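Local coordinates for alpha-actinin-like protein 1 (Schizosaccharomyces pombe, PDB 5BVR), which binds actin filaments and takes part in forming and organising the actin ring during cytokinesis and septation, here represented by its tandem calponin-homology actin-binding domain, at residues G53-G58 with L78-S83; L107-I112 with D216-M221; F161-H166 with L173-L178. One frame throughout, in Å; residues are numbered along the deposited sequence.

Interaction 1. Residues G53-G58 with L78-S83; sequences GDENLG and LEYIKS
Tyr80 carries all the contacts between the loop 53-58 and the helical segment 78-83, and it does so through two kinds of interaction. The polar one is a hydrogen bond from the phenol: Tyr80 OH donates to Glu55 OE2 over 2.6 Å. The hydroxyl approaches from above the carboxylate plane, 67° out of it, and the carboxylate is turned 66° against the ring. Glu55 puts its oxygen there by an extended chain beyond CG. The same OE2 also has a long, weak ion pair with Lys84.

The apolar interaction is a CH-pi contact. Leu57 CD1 sits over one face of the Tyr80 ring, 4.0 Å from its centroid and 15° off the normal, while Leu57 CD2 lies 4.1 Å from Tyr80 CG. Leu57 also packs against Ile46 and Leu49, so it ties the ring to helix 43-53. At the ring's far end, Gly53 CA lies 3.8 Å from Tyr80 OH.

Within the first calponin-homology domain, the contact pins the connection after helix 43-53 to helix 67-83 at the surface. The ring is thus held by a polar partner at its hydroxyl and an apolar one over a face, the short phenol-carboxylate bond being probably charge-assisted.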
ATOM      1  N   GLY A  53      10.127  -9.896   0.312  1.00 23.50           N
ATOM      2  CA  GLY A  53      11.243 -10.239   1.176  1.00 25.53           C
ATOM      3  C   GLY A  53      12.540 -10.553   0.433  1.00 26.11           C
ATOM      4  O   GLY A  53      13.575 -10.691   1.071  1.00 31.03           O
ATOM      5  N   ASP A  54      12.475 -10.682  -0.893  1.00 24.26           N
ATOM      6  CA  ASP A  54      13.661 -10.991  -1.714  1.00 26.27           C
ATOM      7  C   ASP A  54      14.340 -12.252  -1.205  1.00 27.31           C
ATOM      8  O   ASP A  54      15.558 -12.310  -1.017  1.00 32.29           O
ATOM      9  CB  ASP A  54      14.626  -9.804  -1.730  1.00 29.34           C
ATOM     10  CG  ASP A  54      15.801 -10.017  -2.664  1.00 38.66           C
ATOM     11  OD1 ASP A  54      15.648 -10.749  -3.664  1.00 39.01           O
ATOM     12  OD2 ASP A  54      16.879  -9.452  -2.380  1.00 32.30           O
ATOM     13  N   GLU A  55      13.546 -13.287  -0.989  1.00 27.53           N
ATOM     14  CA  GLU A  55      14.092 -14.561  -0.540  1.00 33.73           C
ATOM     15  C   GLU A  55      13.356 -15.739  -1.142  1.00 37.15           C
ATOM     16  O   GLU A  55      12.184 -15.662  -1.466  1.00 29.99           O
ATOM     17  CB  GLU A  55      14.036 -14.668   0.979  1.00 40.42           C
ATOM     18  CG  GLU A  55      14.929 -13.700   1.700  1.00 49.77           C
ATOM     19  CD  GLU A  55      14.834 -13.866   3.193  1.00 51.84           C
ATOM     20  OE1 GLU A  55      15.171 -14.969   3.680  1.00 55.86           O
ATOM     21  OE2 GLU A  55      14.401 -12.900   3.867  1.00 41.81           O
ATOM     22  N   ASN A  56      14.072 -16.838  -1.288  1.00 31.37           N
ATOM     23  CA  ASN A  56      13.486 -18.082  -1.721  1.00 33.77           C
ATOM     24  C   ASN A  56      13.061 -18.840  -0.486  1.00 33.40           C
ATOM     25  O   ASN A  56      13.902 -19.225   0.326  1.00 35.51           O
ATOM     26  CB  ASN A  56      14.536 -18.874  -2.471  1.00 35.70           C
ATOM     27  CG  ASN A  56      13.960 -20.061  -3.202  1.00 41.62           C
ATOM     28  OD1 ASN A  56      13.137 -20.806  -2.666  1.00 40.55           O
ATOM     29  ND2 ASN A  56      14.391 -20.245  -4.443  1.00 48.84           N
ATOM     30  N   LEU A  57      11.756 -19.049  -0.338  1.00 29.35           N
ATOM     31  CA  LEU A  57      11.224 -19.725   0.839  1.00 30.07           C
ATOM     32  C   LEU A  57      11.269 -21.252   0.678  1.00 29.75           C
ATOM     33  O   LEU A  57      10.882 -21.972   1.581  1.00 35.05           O
ATOM     34  CB  LEU A  57       9.799 -19.228   1.145  1.00 29.98           C
ATOM     35  CG  LEU A  57       9.650 -18.059   2.135  1.00 34.82           C
ATOM     36  CD1 LEU A  57      10.432 -16.843   1.686  1.00 41.76           C
ATOM     37  CD2 LEU A  57       8.184 -17.693   2.342  1.00 33.14           C
ATOM     38  N   GLY A  58      11.740 -21.741  -0.467  1.00 29.56           N
ATOM     39  CA  GLY A  58      11.920 -23.170  -0.659  1.00 32.64           C
ATOM     40  C   GLY A  58      10.642 -23.920  -0.996  1.00 35.71           C
ATOM     41  O   GLY A  58       9.684 -23.350  -1.512  1.00 35.23           O
ATOM     42  N   LEU A  78       3.792 -17.964   8.066  1.00 16.27           N
ATOM     43  CA  LEU A  78       3.760 -17.284   9.352  1.00 18.31           C
ATOM     44  C   LEU A  78       5.096 -17.418  10.054  1.00 18.18           C
ATOM     45  O   LEU A  78       5.572 -16.454  10.657  1.00 19.02           O
ATOM     46  CB  LEU A  78       2.607 -17.798  10.222  1.00 19.50           C
ATOM     47  CG  LEU A  78       1.194 -17.606   9.663  1.00 17.64           C
ATOM     48  CD1 LEU A  78       0.166 -18.086  10.671  1.00 21.67           C
ATOM     49  CD2 LEU A  78       0.928 -16.173   9.296  1.00 20.73           C
ATOM     50  N   GLU A  79       5.717 -18.585   9.951  1.00 19.97           N
ATOM     51  CA  GLU A  79       7.007 -18.774  10.589  1.00 20.79           C
ATOM     52  C   GLU A  79       8.046 -17.866   9.938  1.00 23.60           C
ATOM     53  O   GLU A  79       8.881 -17.286  10.646  1.00 23.71           O
ATOM     54  CB  GLU A  79       7.422 -20.249  10.553  1.00 24.17           C
ATOM     55  CG  GLU A  79       6.623 -21.102  11.540  1.00 35.61           C
ATOM     56  CD  GLU A  79       6.721 -20.587  12.972  1.00 49.56           C
ATOM     57  OE1 GLU A  79       7.847 -20.259  13.415  1.00 51.97           O
ATOM     58  OE2 GLU A  79       5.672 -20.491  13.644  1.00 54.60           O
ATOM     59  N   TYR A  80       7.987 -17.695   8.614  1.00 19.33           N
ATOM     60  CA  TYR A  80       8.910 -16.771   7.941  1.00 20.46           C
ATOM     61  C   TYR A  80       8.714 -15.341   8.467  1.00 22.57           C
ATOM     62  O   TYR A  80       9.672 -14.642   8.811  1.00 22.23           O
ATOM     63  CB  TYR A  80       8.734 -16.822   6.424  1.00 22.17           C
ATOM     64  CG  TYR A  80       9.557 -15.764   5.731  1.00 21.53           C
ATOM     65  CD1 TYR A  80      10.920 -15.944   5.519  1.00 26.68           C
ATOM     66  CD2 TYR A  80       8.983 -14.563   5.341  1.00 24.98           C
ATOM     67  CE1 TYR A  80      11.674 -14.967   4.912  1.00 30.56           C
ATOM     68  CE2 TYR A  80       9.730 -13.581   4.729  1.00 27.76           C
ATOM     69  CZ  TYR A  80      11.074 -13.790   4.517  1.00 31.61           C
ATOM     70  OH  TYR A  80      11.810 -12.794   3.905  1.00 38.43           O
ATOM     71  N   ILE A  81       7.461 -14.916   8.539  1.00 17.68           N
ATOM     72  CA  ILE A  81       7.139 -13.580   9.033  1.00 18.34           C
ATOM     73  C   ILE A  81       7.669 -13.355  10.457  1.00 19.04           C
ATOM     74  O   ILE A  81       8.317 -12.323  10.750  1.00 21.13           O
ATOM     75  CB  ILE A  81       5.620 -13.347   8.948  1.00 18.32           C
ATOM     76  CG1 ILE A  81       5.202 -13.317   7.468  1.00 18.19           C
ATOM     77  CG2 ILE A  81       5.226 -12.035   9.638  1.00 19.26           C
ATOM     78  CD1 ILE A  81       3.676 -13.377   7.250  1.00 17.08           C
ATOM     79  N   LYS A  82       7.466 -14.344  11.316  1.00 22.72           N
ATOM     80  CA  LYS A  82       7.971 -14.285  12.681  1.00 24.38           C
ATOM     81  C   LYS A  82       9.496 -14.219  12.702  1.00 29.18           C
ATOM     82  O   LYS A  82      10.078 -13.467  13.487  1.00 27.60           O
ATOM     83  CB  LYS A  82       7.480 -15.504  13.462  1.00 24.57           C
ATOM     84  CG  LYS A  82       7.915 -15.538  14.910  1.00 45.58           C
ATOM     85  CD  LYS A  82       7.371 -16.769  15.621  1.00 56.10           C
ATOM     86  CE  LYS A  82       7.823 -16.813  17.081  1.00 59.76           C
ATOM     87  NZ  LYS A  82       7.325 -18.029  17.786  1.00 61.70           N
ATOM     88  N   SER A  83      10.137 -15.005  11.838  1.00 25.00           N
ATOM     89  CA  SER A  83      11.602 -15.054  11.774  1.00 29.24           C
ATOM     90  C   SER A  83      12.223 -13.701  11.441  1.00 36.26           C
ATOM     91  O   SER A  83      13.392 -13.454  11.754  1.00 33.32           O
ATOM     92  CB  SER A  83      12.063 -16.090  10.752  1.00 28.91           C
ATOM     93  OG  SER A  83      12.075 -15.558   9.441  1.00 28.95           O
TER

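Interaction 2. Residues L107-I112 with D216-M221; sequences LIWTLI and DERSIM
The interface between the two calponin-homology domains of this tandem actin-binding unit is bridged here by a cation-pi stack: Trp109, on helix 101-117 and within the actin-binding region, meets Arg218 at the start of helix 217-234. The guanidinium lies flat on the indole, with planes 13° apart and centres separated by 3.7 Å. Its position is off-centre, since Arg218 CZ stands nearest to Trp109 CD1, at 3.2 Å, rather than above the middle of the five-membered ring. The aliphatic part of the arginine supplies the rest of the cover. Arg218 CD is 3.6 Å from the centroid of that ring, only 10° off its normal, and Arg218 CG rests over the centre of the whole indole. Such coverage follows from a chain extended from CG to NE, which runs across the face instead of standing on it.

Met221, one turn further along, comes to the edge: its CE lies 3.8 Å from Trp109 CH2. The bend at chi3 (62°) turns this methyl to the ring, and the sulfur makes an oblique Met-aromatic contact.

Asp216 caps the arginine's helix. Its OD2 accepts from Ser219 N at 3.0 Å and from Ser219 OG at 2.7 Å, the two donors coming from opposite faces of the carboxylate, and Gln12 of helix 11-25 adds a further bond. Asp216 and Arg218 also belong to a zinc site in this crystal.

Trp109 NE1 and Arg218 NE are both donors, not hydrogen-bonded, so attraction over the face is consistent with dispersion and off-centre cation-pi stabilisation of a charge that the adjacent zinc probably also influences.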
ATOM      1  N   LEU A 107      -2.712  -8.833   9.026  1.00 17.13           N
ATOM      2  CA  LEU A 107      -1.469  -9.417   8.608  1.00 15.82           C
ATOM      3  C   LEU A 107      -0.896  -8.685   7.399  1.00 18.47           C
ATOM      4  O   LEU A 107       0.292  -8.388   7.366  1.00 16.96           O
ATOM      5  CB  LEU A 107      -1.665 -10.888   8.282  1.00 18.69           C
ATOM      6  CG  LEU A 107      -0.400 -11.660   7.899  1.00 21.10           C
ATOM      7  CD1 LEU A 107       0.621 -11.628   9.013  1.00 26.22           C
ATOM      8  CD2 LEU A 107      -0.766 -13.081   7.538  1.00 24.22           C
ATOM      9  N   ILE A 108      -1.740  -8.389   6.416  1.00 14.93           N
ATOM     10  CA  ILE A 108      -1.272  -7.692   5.236  1.00 15.71           C
ATOM     11  C   ILE A 108      -0.728  -6.314   5.631  1.00 15.53           C
ATOM     12  O   ILE A 108       0.309  -5.894   5.123  1.00 16.15           O
ATOM     13  CB  ILE A 108      -2.356  -7.596   4.160  1.00 15.99           C
ATOM     14  CG1 ILE A 108      -2.702  -9.009   3.688  1.00 16.84           C
ATOM     15  CG2 ILE A 108      -1.878  -6.725   2.998  1.00 17.45           C
ATOM     16  CD1 ILE A 108      -3.895  -9.070   2.835  1.00 22.58           C
ATOM     17  N   TRP A 109      -1.388  -5.621   6.551  1.00 15.93           N
ATOM     18  CA  TRP A 109      -0.845  -4.343   7.003  1.00 15.53           C
ATOM     19  C   TRP A 109       0.553  -4.517   7.613  1.00 14.14           C
ATOM     20  O   TRP A 109       1.462  -3.749   7.331  1.00 16.69           O
ATOM     21  CB  TRP A 109      -1.769  -3.643   7.999  1.00 15.66           C
ATOM     22  CG  TRP A 109      -1.134  -2.404   8.563  1.00 15.95           C
ATOM     23  CD1 TRP A 109      -0.787  -2.187   9.866  1.00 20.72           C
ATOM     24  CD2 TRP A 109      -0.701  -1.245   7.831  1.00 15.42           C
ATOM     25  NE1 TRP A 109      -0.192  -0.957   9.998  1.00 22.28           N
ATOM     26  CE2 TRP A 109      -0.129  -0.357   8.764  1.00 18.24           C
ATOM     27  CE3 TRP A 109      -0.760  -0.872   6.484  1.00 17.31           C
ATOM     28  CZ2 TRP A 109       0.392   0.880   8.393  1.00 19.54           C
ATOM     29  CZ3 TRP A 109      -0.252   0.358   6.114  1.00 16.33           C
ATOM     30  CH2 TRP A 109       0.317   1.222   7.067  1.00 18.13           C
ATOM     31  N   THR A 110       0.744  -5.570   8.399  1.00 16.46           N
ATOM     32  CA  THR A 110       2.043  -5.830   8.985  1.00 16.63           C
ATOM     33  C   THR A 110       3.117  -5.947   7.888  1.00 15.79           C
ATOM     34  O   THR A 110       4.225  -5.426   8.041  1.00 16.65           O
ATOM     35  CB  THR A 110       1.974  -7.104   9.851  1.00 18.42           C
ATOM     36  OG1 THR A 110       1.148  -6.824  10.988  1.00 23.72           O
ATOM     37  CG2 THR A 110       3.348  -7.496  10.370  1.00 20.04           C
ATOM     38  N   LEU A 111       2.754  -6.597   6.783  1.00 16.59           N
ATOM     39  CA  LEU A 111       3.666  -6.779   5.654  1.00 15.71           C
ATOM     40  C   LEU A 111       3.900  -5.465   4.904  1.00 14.78           C
ATOM     41  O   LEU A 111       5.013  -5.166   4.536  1.00 15.37           O
ATOM     42  CB  LEU A 111       3.149  -7.861   4.704  1.00 16.08           C
ATOM     43  CG  LEU A 111       2.935  -9.251   5.335  1.00 17.34           C
ATOM     44  CD1 LEU A 111       2.451 -10.212   4.276  1.00 19.79           C
ATOM     45  CD2 LEU A 111       4.208  -9.761   5.964  1.00 19.39           C
ATOM     46  N   ILE A 112       2.846  -4.667   4.721  1.00 15.61           N
ATOM     47  CA  ILE A 112       3.007  -3.363   4.077  1.00 16.63           C
ATOM     48  C   ILE A 112       3.925  -2.515   4.940  1.00 14.44           C
ATOM     49  O   ILE A 112       4.853  -1.856   4.456  1.00 15.71           O
ATOM     50  CB  ILE A 112       1.622  -2.699   3.854  1.00 15.78           C
ATOM     51  CG1 ILE A 112       0.867  -3.453   2.775  1.00 16.95           C
ATOM     52  CG2 ILE A 112       1.794  -1.235   3.407  1.00 14.52           C
ATOM     53  CD1 ILE A 112      -0.619  -3.080   2.681  1.00 18.32           C
ATOM     54  N   ASP A 216      -9.534   6.095   5.301  1.00 17.24           N
ATOM     55  CA  ASP A 216      -8.764   5.003   5.874  1.00 18.43           C
ATOM     56  C   ASP A 216      -7.271   5.310   5.847  1.00 15.91           C
ATOM     57  O   ASP A 216      -6.644   5.333   4.786  1.00 14.22           O
ATOM     58  CB  ASP A 216      -9.041   3.664   5.182  1.00 16.78           C
ATOM     59  CG  ASP A 216      -8.390   2.527   5.910  1.00 18.40           C
ATOM     60  OD1 ASP A 216      -8.796   2.276   7.063  1.00 19.82           O
ATOM     61  OD2 ASP A 216      -7.431   1.918   5.374  1.00 16.93           O
ATOM     62  N   GLU A 217      -6.701   5.462   7.039  1.00 15.70           N
ATOM     63  CA  GLU A 217      -5.310   5.835   7.206  1.00 14.39           C
ATOM     64  C   GLU A 217      -4.354   4.845   6.552  1.00 14.30           C
ATOM     65  O   GLU A 217      -3.437   5.252   5.840  1.00 13.89           O
ATOM     66  CB  GLU A 217      -4.979   5.948   8.688  1.00 15.73           C
ATOM     67  CG  GLU A 217      -3.585   6.529   8.930  1.00 16.19           C
ATOM     68  CD  GLU A 217      -3.215   6.658  10.381  1.00 23.01           C
ATOM     69  OE1 GLU A 217      -3.856   6.029  11.252  1.00 31.44           O
ATOM     70  OE2 GLU A 217      -2.250   7.390  10.649  1.00 20.40           O
ATOM     71  N   ARG A 218      -4.529   3.559   6.818  1.00 16.27           N
ATOM     72  CA  ARG A 218      -3.590   2.581   6.274  1.00 14.05           C
ATOM     73  C   ARG A 218      -3.624   2.549   4.755  1.00 15.60           C
ATOM     74  O   ARG A 218      -2.588   2.401   4.126  1.00 15.08           O
ATOM     75  CB  ARG A 218      -3.897   1.211   6.857  1.00 14.25           C
ATOM     76  CG  ARG A 218      -3.579   1.143   8.342  1.00 16.37           C
ATOM     77  CD  ARG A 218      -3.985  -0.174   9.018  1.00 20.37           C
ATOM     78  NE  ARG A 218      -3.513  -0.171  10.397  1.00 21.79           N
ATOM     79  CZ  ARG A 218      -3.540  -1.219  11.216  1.00 25.31           C
ATOM     80  NH1 ARG A 218      -4.026  -2.390  10.814  1.00 27.10           N
ATOM     81  NH2 ARG A 218      -3.057  -1.091  12.446  1.00 29.83           N
ATOM     82  N   SER A 219      -4.802   2.686   4.154  1.00 13.71           N
ATOM     83  CA  SER A 219      -4.911   2.749   2.716  1.00 14.65           C
ATOM     84  C   SER A 219      -4.151   3.952   2.138  1.00 14.42           C
ATOM     85  O   SER A 219      -3.421   3.853   1.147  1.00 14.39           O
ATOM     86  CB  SER A 219      -6.369   2.786   2.287  1.00 15.47           C
ATOM     87  OG  SER A 219      -7.038   1.623   2.709  1.00 16.10           O
ATOM     88  N   ILE A 220      -4.360   5.113   2.733  1.00 14.15           N
ATOM     89  CA  ILE A 220      -3.688   6.312   2.279  1.00 12.65           C
ATOM     90  C   ILE A 220      -2.183   6.137   2.410  1.00 13.68           C
ATOM     91  O   ILE A 220      -1.434   6.445   1.474  1.00 13.65           O
ATOM     92  CB  ILE A 220      -4.217   7.591   2.981  1.00 13.38           C
ATOM     93  CG1 ILE A 220      -5.626   7.878   2.471  1.00 17.01           C
ATOM     94  CG2 ILE A 220      -3.280   8.770   2.760  1.00 16.24           C
ATOM     95  CD1 ILE A 220      -6.346   8.941   3.276  1.00 16.25           C
ATOM     96  N   MET A 221      -1.717   5.671   3.563  1.00 13.94           N
ATOM     97  CA  MET A 221      -0.292   5.443   3.752  1.00 14.13           C
ATOM     98  C   MET A 221       0.282   4.508   2.694  1.00 14.67           C
ATOM     99  O   MET A 221       1.372   4.738   2.177  1.00 14.87           O
ATOM    100  CB  MET A 221      -0.024   4.844   5.106  1.00 15.58           C
ATOM    101  CG  MET A 221      -0.225   5.805   6.275  1.00 17.56           C
ATOM    102  SD  MET A 221       0.065   5.040   7.883  1.00 20.29           S
ATOM    103  CE  MET A 221       1.785   4.632   7.621  1.00 17.83           C
TER

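Interaction 3. Residues F161-H166 with L173-L178; sequences FCALIH and LDYNKL
Leu173 and Tyr175 pack into the side of helix 159-168, within the second calponin-homology domain, where the chain folds back after the helix and runs through a short 3-10 turn at 175-177. The returning segment presents three bumps. Leu173 is the first: its CD1 lies against Ile165, 3.9 Å from the CG2 branch, while its CD2 leans to Cys162 CB at 4.1 Å. Leucine and isoleucine side chains cross at about a right angle, and the leucine thus fills the groove between Cys162 and Ile165, one turn apart on the helix. Beyond it, Ile193 of helix 183-198 touches the same leucine.

The second bump is the Tyr175 ring, which reaches the small residues Cys162 and Ala163. Tyr175 CE1 is 3.9 Å from Ala163 CB, and its CD1 is 4.0 Å from Cys162 CB. Leu178 is the third, its CD1 meeting Cys162 CB at 3.9 Å, so that the cysteine is touched by all three bumps.

His166, toward the C-terminal end of helix 159-168, closes this face. With CG anti to the backbone N (chi1 176°), its imidazole projects over the returning backbone, and Tyr175 CB lies over one face of the imidazole, 3.6 Å from the centroid and 17° off the normal. The two aromatic rings themselves are only obliquely related, their planes 32° apart. His166 ND1 is hydrogen-bonded to Tyr142, whose ring also meets Tyr175 edge-to-face. Replacing His166 by an alanine would probably uncover Tyr175 CB and leave the Tyr142 hydroxyl without this partner. At the imidazole edge, close to its plane, His166 CD2 comes within 2.9 Å of the Leu173 carbonyl oxygen.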
ATOM      1  N   PHE A 161      -1.770  15.618  -3.054  1.00 14.55           N
ATOM      2  CA  PHE A 161      -1.340  14.742  -4.135  1.00 14.98           C
ATOM      3  C   PHE A 161      -0.876  15.579  -5.325  1.00 16.13           C
ATOM      4  O   PHE A 161       0.182  15.298  -5.900  1.00 17.32           O
ATOM      5  CB  PHE A 161      -2.433  13.774  -4.594  1.00 15.60           C
ATOM      6  CG  PHE A 161      -2.746  12.687  -3.604  1.00 14.76           C
ATOM      7  CD1 PHE A 161      -1.815  11.718  -3.300  1.00 16.56           C
ATOM      8  CD2 PHE A 161      -3.994  12.609  -3.014  1.00 18.30           C
ATOM      9  CE1 PHE A 161      -2.105  10.683  -2.404  1.00 17.22           C
ATOM     10  CE2 PHE A 161      -4.291  11.557  -2.122  1.00 16.59           C
ATOM     11  CZ  PHE A 161      -3.333  10.622  -1.819  1.00 16.47           C
ATOM     12  N   CYS A 162      -1.653  16.592  -5.690  1.00 15.89           N
ATOM     13  CA  CYS A 162      -1.280  17.439  -6.825  1.00 15.83           C
ATOM     14  C   CYS A 162       0.023  18.180  -6.570  1.00 17.89           C
ATOM     15  O   CYS A 162       0.858  18.294  -7.478  1.00 19.01           O
ATOM     16  CB  CYS A 162      -2.374  18.441  -7.170  1.00 20.75           C
ATOM     17  SG  CYS A 162      -3.853  17.688  -7.918  1.00 18.67           S
ATOM     18  N   ALA A 163       0.221  18.660  -5.343  1.00 17.37           N
ATOM     19  CA  ALA A 163       1.426  19.420  -5.007  1.00 18.48           C
ATOM     20  C   ALA A 163       2.640  18.505  -5.054  1.00 17.60           C
ATOM     21  O   ALA A 163       3.706  18.919  -5.532  1.00 17.90           O
ATOM     22  CB  ALA A 163       1.301  20.040  -3.644  1.00 18.42           C
ATOM     23  N   LEU A 164       2.501  17.271  -4.564  1.00 15.16           N
ATOM     24  CA  LEU A 164       3.627  16.342  -4.607  1.00 15.08           C
ATOM     25  C   LEU A 164       4.083  16.125  -6.035  1.00 19.73           C
ATOM     26  O   LEU A 164       5.268  16.117  -6.311  1.00 18.86           O
ATOM     27  CB  LEU A 164       3.242  15.008  -3.977  1.00 15.18           C
ATOM     28  CG  LEU A 164       3.290  14.904  -2.459  1.00 16.84           C
ATOM     29  CD1 LEU A 164       2.784  13.524  -2.031  1.00 19.45           C
ATOM     30  CD2 LEU A 164       4.677  15.127  -1.910  1.00 20.30           C
ATOM     31  N   ILE A 165       3.132  15.932  -6.941  1.00 16.06           N
ATOM     32  CA  ILE A 165       3.449  15.701  -8.342  1.00 18.19           C
ATOM     33  C   ILE A 165       4.078  16.952  -8.951  1.00 18.47           C
ATOM     34  O   ILE A 165       5.122  16.877  -9.610  1.00 20.33           O
ATOM     35  CB  ILE A 165       2.201  15.305  -9.136  1.00 19.16           C
ATOM     36  CG1 ILE A 165       1.724  13.931  -8.654  1.00 19.93           C
ATOM     37  CG2 ILE A 165       2.505  15.250 -10.626  1.00 23.28           C
ATOM     38  CD1 ILE A 165       0.374  13.544  -9.189  1.00 22.64           C
ATOM     39  N   HIS A 166       3.445  18.095  -8.734  1.00 19.35           N
ATOM     40  CA  HIS A 166       3.952  19.338  -9.296  1.00 19.84           C
ATOM     41  C   HIS A 166       5.394  19.654  -8.871  1.00 20.44           C
ATOM     42  O   HIS A 166       6.222  20.086  -9.703  1.00 21.96           O
ATOM     43  CB  HIS A 166       3.024  20.498  -8.922  1.00 20.18           C
ATOM     44  CG  HIS A 166       3.510  21.832  -9.367  1.00 22.59           C
ATOM     45  ND1 HIS A 166       3.950  22.786  -8.477  1.00 23.49           N
ATOM     46  CD2 HIS A 166       3.620  22.380 -10.599  1.00 26.15           C
ATOM     47  CE1 HIS A 166       4.320  23.866  -9.148  1.00 27.33           C
ATOM     48  NE2 HIS A 166       4.110  23.654 -10.434  1.00 27.36           N
ATOM     49  N   LEU A 173       1.999  18.728 -14.288  1.00 32.95           N
ATOM     50  CA  LEU A 173       0.788  19.125 -13.588  1.00 32.44           C
ATOM     51  C   LEU A 173       0.989  20.578 -13.225  1.00 32.37           C
ATOM     52  O   LEU A 173       1.830  20.882 -12.385  1.00 34.73           O
ATOM     53  CB  LEU A 173       0.591  18.243 -12.340  1.00 34.10           C
ATOM     54  CG  LEU A 173      -0.801  18.224 -11.688  1.00 34.99           C
ATOM     55  CD1 LEU A 173      -0.965  17.018 -10.767  1.00 31.91           C
ATOM     56  CD2 LEU A 173      -1.056  19.465 -10.906  1.00 30.81           C
ATOM     57  N   ASP A 174       0.240  21.460 -13.883  1.00 32.95           N
ATOM     58  CA  ASP A 174       0.282  22.896 -13.619  1.00 31.67           C
ATOM     59  C   ASP A 174      -0.576  23.260 -12.407  1.00 30.58           C
ATOM     60  O   ASP A 174      -1.752  23.620 -12.542  1.00 32.12           O
ATOM     61  CB  ASP A 174      -0.193  23.669 -14.851  1.00 40.05           C
ATOM     62  CG  ASP A 174      -0.031  25.169 -14.707  1.00 51.46           C
ATOM     63  OD1 ASP A 174       0.308  25.642 -13.601  1.00 47.82           O
ATOM     64  OD2 ASP A 174      -0.257  25.881 -15.712  1.00 59.28           O
ATOM     65  N   TYR A 175       0.040  23.210 -11.235  1.00 29.67           N
ATOM     66  CA  TYR A 175      -0.662  23.369  -9.964  1.00 24.93           C
ATOM     67  C   TYR A 175      -1.390  24.718  -9.841  1.00 25.28           C
ATOM     68  O   TYR A 175      -2.515  24.792  -9.346  1.00 27.37           O
ATOM     69  CB  TYR A 175       0.348  23.222  -8.827  1.00 24.69           C
ATOM     70  CG  TYR A 175      -0.269  23.266  -7.464  1.00 24.72           C
ATOM     71  CD1 TYR A 175      -0.744  22.106  -6.863  1.00 22.86           C
ATOM     72  CD2 TYR A 175      -0.413  24.464  -6.780  1.00 21.91           C
ATOM     73  CE1 TYR A 175      -1.324  22.137  -5.621  1.00 23.09           C
ATOM     74  CE2 TYR A 175      -0.985  24.513  -5.543  1.00 23.60           C
ATOM     75  CZ  TYR A 175      -1.445  23.350  -4.961  1.00 24.33           C
ATOM     76  OH  TYR A 175      -2.028  23.410  -3.726  1.00 25.38           O
ATOM     77  N   ASN A 176      -0.739  25.785 -10.287  1.00 31.81           N
ATOM     78  CA  ASN A 176      -1.302  27.117 -10.124  1.00 34.68           C
ATOM     79  C   ASN A 176      -2.537  27.366 -10.984  1.00 33.90           C
ATOM     80  O   ASN A 176      -3.300  28.295 -10.719  1.00 38.54           O
ATOM     81  CB  ASN A 176      -0.228  28.162 -10.396  1.00 37.52           C
ATOM     82  CG  ASN A 176       0.913  28.063  -9.415  1.00 43.12           C
ATOM     83  OD1 ASN A 176       0.695  27.857  -8.219  1.00 38.22           O
ATOM     84  ND2 ASN A 176       2.141  28.176  -9.913  1.00 56.94           N
ATOM     85  N   LYS A 177      -2.743  26.521 -11.988  1.00 34.23           N
ATOM     86  CA  LYS A 177      -3.909  26.629 -12.858  1.00 39.50           C
ATOM     87  C   LYS A 177      -5.112  25.816 -12.348  1.00 33.43           C
ATOM     88  O   LYS A 177      -6.207  25.932 -12.886  1.00 35.07           O
ATOM     89  CB  LYS A 177      -3.535  26.192 -14.277  1.00 40.67           C
ATOM     90  CG  LYS A 177      -3.428  27.331 -15.281  1.00 51.15           C
ATOM     91  CD  LYS A 177      -4.805  27.770 -15.780  1.00 61.77           C
ATOM     92  CE  LYS A 177      -4.700  28.826 -16.879  1.00 68.14           C
ATOM     93  NZ  LYS A 177      -5.971  28.967 -17.648  1.00 71.69           N
ATOM     94  N   LEU A 178      -4.919  24.990 -11.317  1.00 30.05           N
ATOM     95  CA  LEU A 178      -6.027  24.225 -10.758  1.00 25.78           C
ATOM     96  C   LEU A 178      -7.084  25.113 -10.139  1.00 28.17           C
ATOM     97  O   LEU A 178      -6.771  26.149  -9.557  1.00 28.41           O
ATOM     98  CB  LEU A 178      -5.531  23.262  -9.671  1.00 23.75           C
ATOM     99  CG  LEU A 178      -4.488  22.231 -10.080  1.00 24.28           C
ATOM    100  CD1 LEU A 178      -4.028  21.486  -8.857  1.00 22.66           C
ATOM    101  CD2 LEU A 178      -5.061  21.275 -11.098  1.00 28.47           C
TER

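Along the chain interaction 1 is complete before interaction 2 begins, and interaction 3 falls between the two segments of interaction 2. Helix 67-83 packs on helix 101-117, where Ile81 CD1 lies 3.9 Å from Leu111 CD2, linking interactions 1 and 2. Interactions 2 and 3 approach to about 5 Å (nearest atoms). Interactions 1 and 3, about 40 Å apart between centres, each hold a loop to a helix within one calponin-homology domain, the first and second, on opposite sides of the chain's centre. Interaction 2, near that centre, fixes how the two domains of the actin-binding unit sit against each other; its centre is about 19 Å from interaction 1's and 26 Å from interaction 3's.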